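Local coordinates for cellulase (Clostridium cellulovorans, PDB 6UI3), which probably hydrolyses internal beta-1,4-glucosidic bonds of cellulose and related plant polysaccharides, acting as the broad-specificity GH5_4 endoglucanase domain of a larger protein, at residues P45-K50 with M85-T90; T9-L14 with N187-I192; K21-G26 with D99-V104. One frame throughout, in Å; residues are numbered along the deposited sequence. Where two conformers were deposited one is given.

Contact 1 of 3, residues P45-K50 with M85-T90; sequences PVTTKK and MARVET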
loop_
_atom_site.group_PDB
_atom_site.type_symbol
_atom_site.label_atom_id
_atom_site.label_comp_id
_atom_site.label_asym_id
_atom_site.label_seq_id
_atom_site.Cartn_x
_atom_site.Cartn_y
_atom_site.Cartn_z
ATOM N N PRO A 45 6.573 -17.632 -5.374
ATOM C CA PRO A 45 5.801 -18.480 -6.285
ATOM C C PRO A 45 4.697 -17.695 -6.971
ATOM O O PRO A 45 4.335 -16.586 -6.573
ATOM C CB PRO A 45 5.206 -19.535 -5.344
ATOM C CG PRO A 45 5.039 -18.808 -4.050
ATOM C CD PRO A 45 6.247 -17.904 -3.958
ATOM N N VAL A 46 4.159 -18.293 -8.033
ATOM C CA VAL A 46 2.969 -17.743 -8.664
ATOM C C VAL A 46 1.843 -17.712 -7.640
ATOM O O VAL A 46 1.597 -18.685 -6.924
ATOM C CB VAL A 46 2.603 -18.582 -9.896
ATOM C CG1 VAL A 46 1.293 -18.081 -10.509
ATOM C CG2 VAL A 46 3.723 -18.529 -10.933
ATOM N N THR A 47 1.161 -16.583 -7.553
ATOM C CA THR A 47 0.090 -16.404 -6.577
ATOM C C THR A 47 -1.136 -17.233 -6.952
ATOM O O THR A 47 -1.464 -17.392 -8.130
ATOM C CB THR A 47 -0.287 -14.922 -6.536
ATOM O OG1 THR A 47 0.896 -14.127 -6.353
ATOM C CG2 THR A 47 -1.223 -14.612 -5.400
ATOM N N THR A 48 -1.840 -17.743 -5.934
ATOM C CA THR A 48 -3.049 -18.540 -6.135
ATOM C C THR A 48 -4.201 -18.014 -5.289
ATOM O O THR A 48 -4.004 -17.362 -4.256
ATOM C CB THR A 48 -2.833 -20.018 -5.764
ATOM O OG1 THR A 48 -2.594 -20.095 -4.354
ATOM C CG2 THR A 48 -1.676 -20.613 -6.529
ATOM N N LYS A 49 -5.421 -18.362 -5.701
ATOM C CA LYS A 49 -6.584 -18.006 -4.899
ATOM C C LYS A 49 -6.506 -18.619 -3.503
ATOM O O LYS A 49 -6.914 -17.990 -2.521
ATOM C CB LYS A 49 -7.884 -18.416 -5.595
ATOM C CG LYS A 49 -9.113 -17.958 -4.801
ATOM C CD LYS A 49 -10.411 -18.237 -5.546
ATOM C CE LYS A 49 -11.620 -17.803 -4.740
ATOM N NZ LYS A 49 -11.873 -18.687 -3.577
ATOM N N LYS A 50 -5.998 -19.852 -3.394
ATOM C CA LYS A 50 -5.911 -20.501 -2.087
ATOM C C LYS A 50 -5.103 -19.672 -1.095
ATOM O O LYS A 50 -5.390 -19.692 0.108
ATOM C CB LYS A 50 -5.330 -21.907 -2.223
ATOM C CG LYS A 50 -6.302 -22.904 -2.824
ATOM C CD LYS A 50 -5.716 -24.312 -2.858
ATOM C CE LYS A 50 -6.676 -25.287 -3.539
ATOM N NZ LYS A 50 -6.173 -26.693 -3.543
ATOM N N MET A 85 -2.074 -7.079 -17.936
ATOM C CA MET A 85 -3.274 -6.515 -17.324
ATOM C C MET A 85 -4.196 -7.626 -16.841
ATOM O O MET A 85 -4.770 -7.535 -15.749
ATOM C CB MET A 85 -3.988 -5.606 -18.326
ATOM C CG MET A 85 -5.170 -4.848 -17.748
ATOM S SD MET A 85 -4.730 -3.506 -16.622
ATOM C CE MET A 85 -4.181 -2.254 -17.786
ATOM N N ALA A 86 -4.336 -8.695 -17.641
ATOM C CA ALA A 86 -5.213 -9.804 -17.273
ATOM C C ALA A 86 -4.700 -10.527 -16.037
ATOM O O ALA A 86 -5.496 -10.975 -15.208
ATOM C CB ALA A 86 -5.363 -10.772 -18.450
ATOM N N ARG A 87 -3.382 -10.668 -15.896
ATOM C CA ARG A 87 -2.848 -11.305 -14.696
ATOM C C ARG A 87 -3.143 -10.468 -13.458
ATOM O O ARG A 87 -3.543 -10.997 -12.417
ATOM C CB ARG A 87 -1.347 -11.560 -14.836
ATOM C CG ARG A 87 -0.711 -12.235 -13.625
ATOM C CD ARG A 87 -1.334 -13.599 -13.328
ATOM N NE ARG A 87 -0.846 -14.119 -12.057
ATOM C CZ ARG A 87 -1.500 -14.981 -11.287
ATOM N NH1 ARG A 87 -2.674 -15.484 -11.656
ATOM N NH2 ARG A 87 -0.969 -15.319 -10.115
ATOM N N VAL A 88 -2.932 -9.157 -13.541
ATOM C CA VAL A 88 -3.258 -8.280 -12.420
ATOM C C VAL A 88 -4.729 -8.442 -12.053
ATOM O O VAL A 88 -5.081 -8.569 -10.876
ATOM C CB VAL A 88 -2.891 -6.819 -12.747
ATOM C CG1 VAL A 88 -3.371 -5.907 -11.645
ATOM C CG2 VAL A 88 -1.386 -6.666 -12.964
ATOM N N GLU A 89 -5.605 -8.453 -13.065
ATOM C CA GLU A 89 -7.034 -8.634 -12.826
ATOM C C GLU A 89 -7.339 -9.975 -12.156
ATOM O O GLU A 89 -8.187 -10.046 -11.262
ATOM C CB GLU A 89 -7.767 -8.505 -14.159
ATOM C CG GLU A 89 -9.263 -8.718 -14.068
ATOM C CD GLU A 89 -9.985 -8.469 -15.381
ATOM O OE1 GLU A 89 -9.358 -8.622 -16.447
ATOM O OE2 GLU A 89 -11.188 -8.123 -15.342
ATOM N N THR A 90 -6.665 -11.048 -12.578
ATOM C CA THR A 90 -6.869 -12.353 -11.953
ATOM C C THR A 90 -6.530 -12.306 -10.469
ATOM O O THR A 90 -7.271 -12.846 -9.635
ATOM C CB THR A 90 -6.035 -13.409 -12.688
ATOM O OG1 THR A 90 -6.471 -13.491 -14.053
ATOM C CG2 THR A 90 -6.154 -14.771 -12.031
#
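A single arginine-to-carbonyl hydrogen bond, made by Arg87 to the backbone of Thr47, joins helix 82-96 to the turn that leads into helix 49-58, on the outer layer of the domain. NH2 of Arg87 lies 2.9 Å from O of Thr47, with an N-H...O angle of 152°. The acceptor is only 9° out of the guanidinium plane, so the bond is made at the edge of the group, although the nitrogen is tilted out of the carbonyl plane. The reach comes from the arginine chain: CG stands anti to the backbone N (chi1 -180°), and a bend at chi2 then carries the head across to the turn.

In this TIM barrel the two helices follow the first and second strands, 25-29 and 62-65, and the bond ties the second of these helices to the lead-in of the first. CG1 of Val46 comes within 3.6 Å of Arg87 NH2, at an oblique angle to the guanidinium, and adds an apolar flank. The rest of the guanidinium is also engaged, NE in a salt bridge with Glu39 and NH1 in a hydrogen bond to Tyr94. The other carboxylate oxygen of Glu39 is hydrogen-bonded to Thr47 OG1, so one acid holds both.

Contact 2 of 3, residues T9-L14 with N187-I192; sequences TEMRGL and NAKRLI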
loop_
_atom_site.group_PDB
_atom_site.type_symbol
_atom_site.label_atom_id
_atom_site.label_comp_id
_atom_site.label_asym_id
_atom_site.label_seq_id
_atom_site.Cartn_x
_atom_site.Cartn_y
_atom_site.Cartn_z
ATOM N N THR A 9 -19.503 -5.857 -9.076
ATOM C CA THR A 9 -19.695 -4.519 -9.609
ATOM C C THR A 9 -20.332 -3.559 -8.613
ATOM O O THR A 9 -20.519 -2.387 -8.948
ATOM C CB THR A 9 -20.582 -4.590 -10.856
ATOM O OG1 THR A 9 -21.834 -5.201 -10.508
ATOM C CG2 THR A 9 -19.941 -5.427 -11.956
ATOM N N GLU A 10 -20.653 -4.012 -7.400
ATOM C CA GLU A 10 -21.435 -3.210 -6.466
ATOM C C GLU A 10 -20.738 -1.899 -6.128
ATOM O O GLU A 10 -19.579 -1.882 -5.709
ATOM C CB GLU A 10 -21.645 -3.989 -5.162
ATOM C CG GLU A 10 -22.399 -3.201 -4.082
ATOM C CD GLU A 10 -22.507 -3.936 -2.751
ATOM O OE1 GLU A 10 -21.475 -4.407 -2.219
ATOM O OE2 GLU A 10 -23.638 -4.035 -2.234
ATOM N N MET A 11 -21.480 -0.809 -6.229
ATOM C CA MET A 11 -21.002 0.507 -5.820
ATOM C C MET A 11 -21.967 1.021 -4.759
ATOM O O MET A 11 -23.089 1.434 -5.069
ATOM C CB MET A 11 -20.914 1.446 -7.018
ATOM C CG MET A 11 -20.572 2.895 -6.672
ATOM S SD MET A 11 -19.139 3.101 -5.602
ATOM C CE MET A 11 -17.810 2.596 -6.661
ATOM N N ARG A 12 -21.542 0.973 -3.501
ATOM C CA ARG A 12 -22.383 1.467 -2.417
ATOM C C ARG A 12 -22.428 2.988 -2.365
ATOM O O ARG A 12 -23.347 3.541 -1.755
ATOM C CB ARG A 12 -21.892 0.925 -1.071
ATOM C CG ARG A 12 -22.054 -0.587 -0.881
ATOM C CD ARG A 12 -21.237 -1.090 0.305
ATOM N NE ARG A 12 -19.830 -1.217 -0.067
ATOM C CZ ARG A 12 -18.841 -1.612 0.731
ATOM N NH1 ARG A 12 -19.054 -1.916 2.006
ATOM N NH2 ARG A 12 -17.625 -1.725 0.255
ATOM N N GLY A 13 -21.458 3.670 -2.966
ATOM C CA GLY A 13 -21.375 5.115 -2.865
ATOM C C GLY A 13 -20.986 5.608 -1.487
ATOM O O GLY A 13 -21.418 6.688 -1.072
ATOM N N LEU A 14 -20.186 4.837 -0.764
ATOM C CA LEU A 14 -19.730 5.243 0.560
ATOM C C LEU A 14 -18.820 6.463 0.488
ATOM O O LEU A 14 -18.035 6.625 -0.445
ATOM C CB LEU A 14 -18.938 4.106 1.203
ATOM C CG LEU A 14 -19.640 2.766 1.441
ATOM C CD1 LEU A 14 -18.716 1.802 2.174
ATOM C CD2 LEU A 14 -20.942 2.926 2.217
ATOM N N ASN A 187 -15.446 4.388 -11.426
ATOM C CA ASN A 187 -14.250 5.164 -11.125
ATOM C C ASN A 187 -14.571 6.572 -10.646
ATOM O O ASN A 187 -13.741 7.185 -9.971
ATOM C CB ASN A 187 -13.312 5.236 -12.325
ATOM C CG ASN A 187 -12.722 3.891 -12.671
ATOM O OD1 ASN A 187 -12.621 2.991 -11.826
ATOM N ND2 ASN A 187 -12.353 3.731 -13.924
ATOM N N ALA A 188 -15.749 7.091 -10.974
ATOM C CA ALA A 188 -16.156 8.400 -10.471
ATOM C C ALA A 188 -16.435 8.365 -8.967
ATOM O O ALA A 188 -16.465 9.426 -8.342
ATOM C CB ALA A 188 -17.357 8.942 -11.245
ATOM N N LYS A 189 -16.621 7.174 -8.378
ATOM C CA LYS A 189 -17.023 7.007 -6.980
ATOM C C LYS A 189 -16.061 6.126 -6.184
ATOM O O LYS A 189 -16.321 5.834 -5.008
ATOM C CB LYS A 189 -18.427 6.410 -6.915
ATOM C CG LYS A 189 -19.507 7.339 -7.414
ATOM C CD LYS A 189 -20.872 6.682 -7.281
ATOM C CE LYS A 189 -21.979 7.562 -7.839
ATOM N NZ LYS A 189 -23.314 6.907 -7.721
ATOM N N ARG A 190 -14.955 5.719 -6.786
ATOM C CA ARG A 190 -14.001 4.799 -6.179
ATOM C C ARG A 190 -13.045 5.537 -5.243
ATOM O O ARG A 190 -12.597 6.640 -5.550
ATOM C CB ARG A 190 -13.179 4.190 -7.328
ATOM C CG ARG A 190 -12.213 3.115 -6.908
ATOM C CD ARG A 190 -11.517 2.417 -8.083
ATOM N NE ARG A 190 -12.409 2.014 -9.175
ATOM C CZ ARG A 190 -13.343 1.070 -9.094
ATOM N NH1 ARG A 190 -13.538 0.390 -7.971
ATOM N NH2 ARG A 190 -14.118 0.832 -10.143
ATOM N N LEU A 191 -12.681 4.908 -4.122
ATOM C CA LEU A 191 -11.635 5.492 -3.281
ATOM C C LEU A 191 -10.294 5.480 -4.019
ATOM O O LEU A 191 -9.896 4.467 -4.614
ATOM C CB LEU A 191 -11.506 4.732 -1.965
ATOM C CG LEU A 191 -10.494 5.327 -0.991
ATOM C CD1 LEU A 191 -10.966 6.647 -0.417
ATOM C CD2 LEU A 191 -10.165 4.373 0.157
ATOM N N ILE A 192 -9.594 6.614 -3.977
ATOM C CA ILE A 192 -8.235 6.734 -4.494
ATOM C C ILE A 192 -7.310 7.139 -3.350
ATOM O O ILE A 192 -7.613 8.072 -2.593
ATOM C CB ILE A 192 -8.146 7.749 -5.651
ATOM C CG1 ILE A 192 -9.092 7.354 -6.790
ATOM C CG2 ILE A 192 -6.703 7.850 -6.158
ATOM C CD1 ILE A 192 -9.325 8.451 -7.819
HETATM O O HOH W 1 -18.406 6.796 -3.243
#
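Met11 and Lys189 bury most of the surface in this contact, 72 and 62 Å² respectively, with Arg190 a distant third. The thioether lies across the aliphatic part of the lysine: SD of Met11 is 3.6 Å from CB of Lys189, and CG of Met11 is 3.8 Å from CD of Lys189. Bends at chi2 and chi3 (50° and 68°) fold the methionine back, which leaves its CE 3.9 Å from the same lysine CB. The lysine chain, extended beyond CG, runs past it at a slant. The sulfur also receives a weak hydrogen bond from Gly13 N within its own loop.

Arg190 meets the methionine through its backbone, while its side chain turns away and grips Asn187 side-on: NE and NH2 both donate to OD1, NE at 2.8 Å from that oxygen. Further bonds to carbonyls of Tyr141, Ser142 and Leu145 fix the guanidinium. The contact joins the N-terminal loop ahead of helix 16-21 to the loop entering strand 192-195, at the N-terminal end of the TIM-barrel strands. One water donates to both Leu14 O and Lys189 O, so the direct contact is apolar and the polar link between the backbones is solvent-mediated.

Contact 3 of 3, residues K21-G26 with D99-V104; sequences KDMKIG and DMYAIV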
loop_
_atom_site.group_PDB
_atom_site.type_symbol
_atom_site.label_atom_id
_atom_site.label_comp_id
_atom_site.label_asym_id
_atom_site.label_seq_id
_atom_site.Cartn_x
_atom_site.Cartn_y
_atom_site.Cartn_z
ATOM N N LYS A 21 -13.253 3.019 7.016
ATOM C CA LYS A 21 -13.683 2.356 8.243
ATOM C C LYS A 21 -13.938 0.871 8.019
ATOM O O LYS A 21 -13.748 0.067 8.939
ATOM C CB LYS A 21 -14.940 3.053 8.767
ATOM C CG LYS A 21 -15.544 2.434 10.023
ATOM C CD LYS A 21 -16.595 3.355 10.663
ATOM C CE LYS A 21 -17.819 3.602 9.767
ATOM N NZ LYS A 21 -18.756 2.438 9.677
ATOM N N ASP A 22 -14.369 0.489 6.812
ATOM C CA ASP A 22 -14.712 -0.899 6.509
ATOM C C ASP A 22 -13.505 -1.763 6.142
ATOM O O ASP A 22 -13.664 -2.981 6.018
ATOM C CB ASP A 22 -15.731 -0.924 5.359
ATOM C CG ASP A 22 -16.471 -2.234 5.264
ATOM O OD1 ASP A 22 -16.998 -2.691 6.292
ATOM O OD2 ASP A 22 -16.537 -2.785 4.146
ATOM N N MET A 23 -12.304 -1.186 5.994
ATOM C CA MET A 23 -11.163 -1.936 5.451
ATOM C C MET A 23 -10.544 -2.923 6.442
ATOM O O MET A 23 -10.057 -3.983 6.028
ATOM C CB MET A 23 -10.106 -0.956 4.947
ATOM C CG MET A 23 -10.500 -0.284 3.663
ATOM S SD MET A 23 -9.369 0.991 3.094
ATOM C CE MET A 23 -7.919 0.041 2.675
ATOM N N LYS A 24 -10.496 -2.587 7.715
ATOM C CA LYS A 24 -10.078 -3.513 8.831
ATOM C C LYS A 24 -8.591 -3.877 8.710
ATOM O O LYS A 24 -7.762 -2.984 8.482
ATOM C CB LYS A 24 -11.030 -4.669 8.962
ATOM C CG LYS A 24 -12.481 -4.212 9.041
ATOM C CD LYS A 24 -13.438 -5.364 9.273
ATOM C CE LYS A 24 -14.889 -4.926 9.127
ATOM N NZ LYS A 24 -15.288 -4.765 7.701
ATOM N N ILE A 25 -8.202 -5.155 8.912
ATOM C CA ILE A 25 -6.813 -5.629 8.945
ATOM C C ILE A 25 -6.373 -6.011 7.536
ATOM O O ILE A 25 -7.113 -6.729 6.844
ATOM C CB ILE A 25 -6.719 -6.853 9.888
ATOM C CG1 ILE A 25 -7.262 -6.514 11.280
ATOM C CG2 ILE A 25 -5.284 -7.379 9.967
ATOM C CD1 ILE A 25 -7.393 -7.708 12.200
ATOM N N GLY A 26 -5.167 -5.618 7.126
ATOM C CA GLY A 26 -4.721 -5.846 5.771
ATOM C C GLY A 26 -3.308 -6.394 5.634
ATOM O O GLY A 26 -2.583 -6.606 6.614
ATOM N N ASP A 99 -14.530 -11.448 -0.997
ATOM C CA ASP A 99 -15.131 -10.225 -0.456
ATOM C C ASP A 99 -14.135 -9.390 0.348
ATOM O O ASP A 99 -14.499 -8.736 1.332
ATOM C CB ASP A 99 -16.410 -10.508 0.332
ATOM C CG ASP A 99 -17.297 -9.278 0.453
ATOM O OD1 ASP A 99 -17.392 -8.494 -0.521
ATOM O OD2 ASP A 99 -17.894 -9.095 1.528
ATOM N N MET A 100 -12.886 -9.367 -0.106
ATOM C CA MET A 100 -11.825 -8.554 0.466
ATOM C C MET A 100 -11.603 -7.333 -0.405
ATOM O O MET A 100 -11.795 -7.375 -1.623
ATOM C CB MET A 100 -10.514 -9.339 0.520
ATOM C CG MET A 100 -10.596 -10.593 1.355
ATOM S SD MET A 100 -9.186 -11.716 1.107
ATOM C CE MET A 100 -8.190 -11.081 2.412
ATOM N N TYR A 101 -11.151 -6.244 0.213
ATOM C CA TYR A 101 -10.660 -5.097 -0.533
ATOM C C TYR A 101 -9.375 -5.474 -1.257
ATOM O O TYR A 101 -8.572 -6.287 -0.777
ATOM C CB TYR A 101 -10.404 -3.908 0.402
ATOM C CG TYR A 101 -11.694 -3.307 0.895
ATOM C CD1 TYR A 101 -12.298 -3.762 2.049
ATOM C CD2 TYR A 101 -12.341 -2.317 0.159
ATOM C CE1 TYR A 101 -13.497 -3.246 2.474
ATOM C CE2 TYR A 101 -13.537 -1.794 0.576
ATOM C CZ TYR A 101 -14.114 -2.262 1.718
ATOM O OH TYR A 101 -15.314 -1.736 2.102
ATOM N N ALA A 102 -9.186 -4.877 -2.431
ATOM C CA ALA A 102 -7.987 -5.041 -3.241
ATOM C C ALA A 102 -7.493 -3.669 -3.654
ATOM O O ALA A 102 -8.270 -2.867 -4.183
ATOM C CB ALA A 102 -8.306 -5.839 -4.503
ATOM N N ILE A 103 -6.208 -3.394 -3.431
ATOM C CA ILE A 103 -5.594 -2.117 -3.811
ATOM C C ILE A 103 -4.609 -2.408 -4.934
ATOM O O ILE A 103 -3.727 -3.255 -4.770
ATOM C CB ILE A 103 -4.868 -1.458 -2.622
ATOM C CG1 ILE A 103 -5.853 -1.109 -1.500
ATOM C CG2 ILE A 103 -4.098 -0.210 -3.076
ATOM C CD1 ILE A 103 -5.202 -0.954 -0.143
ATOM N N VAL A 104 -4.734 -1.699 -6.061
ATOM C CA VAL A 104 -3.788 -1.773 -7.175
ATOM C C VAL A 104 -3.074 -0.431 -7.294
ATOM O O VAL A 104 -3.693 0.625 -7.145
ATOM C CB VAL A 104 -4.524 -2.112 -8.486
ATOM C CG1 VAL A 104 -3.583 -2.006 -9.694
ATOM C CG2 VAL A 104 -5.112 -3.499 -8.451
#
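Hydrogen bonding comes first: OH of Tyr101 donates to OD2 of Asp22 over a short 2.6 Å. The carboxylate offers its anti lone pair; OD2 sits at the ring edge, in its plane, while the carboxylate as a whole is turned 80° from the ring. Asp22 CG is anti to the backbone N (chi1 -162°), a torsion that brings the carboxylate to the phenol. The phenol has a further partner in Arg12 NH2, and Arg12 NH1 makes a long, weak ion pair with the same OD2.

Within the 21-26 segment, Lys24 NZ holds the aspartate from the other oxygen, in a salt bridge 3.0 Å from Asp22 OD1, from above the carboxylate plane. It also donates to the Asp22 carbonyl. Flanked by these positive groups, the carboxylate would probably be stabilised in its charged form.

The first segment runs from the end of helix 16-21 into the first strand, 25-29, and Tyr101 opens the third, 101-105. The contact skips the intervening strand, 62-65, its side chains meeting inside the TIM barrel near the N-terminal ends of the strands.

Apolar contacts complete it. Met23 CG stands over the centre of the Tyr101 ring in a CH-pi contact, 4.2 Å from the centroid and 8° off the normal. Its SD lies farther out above the same face, as a distant Met-aromatic contact. Beyond the bend at chi3, CE of Met23 reaches CD1 of Ile103 at 4.0 Å, the two side chains crossing nearly at right angles, and Ile146 of strand 145-148 touches Met23, Tyr101 and Ile103.

In the fold
Contact 3 is the buried one, centred about 11 Å from the centre of the chain, whereas contacts 1 and 2 are partly buried and centred about 17 and 19 Å out. Contact 1 ties helix 82-96 to the turn before helix 49-58 by one charged side chain on a carbonyl; contact 2 joins two loops by apolar chains and a water; contact 3 combines a charged network with ring and methionine packing. Contacts 2 and 3 meet through Arg12 of the 9-14 segment, while contact 1 stands apart from contact 2, their nearest atoms about 10 Å away. Contacts 1 and 3 use successive elements, strand 25-29 then helix 49-58 and helix 82-96 then strand 101-105.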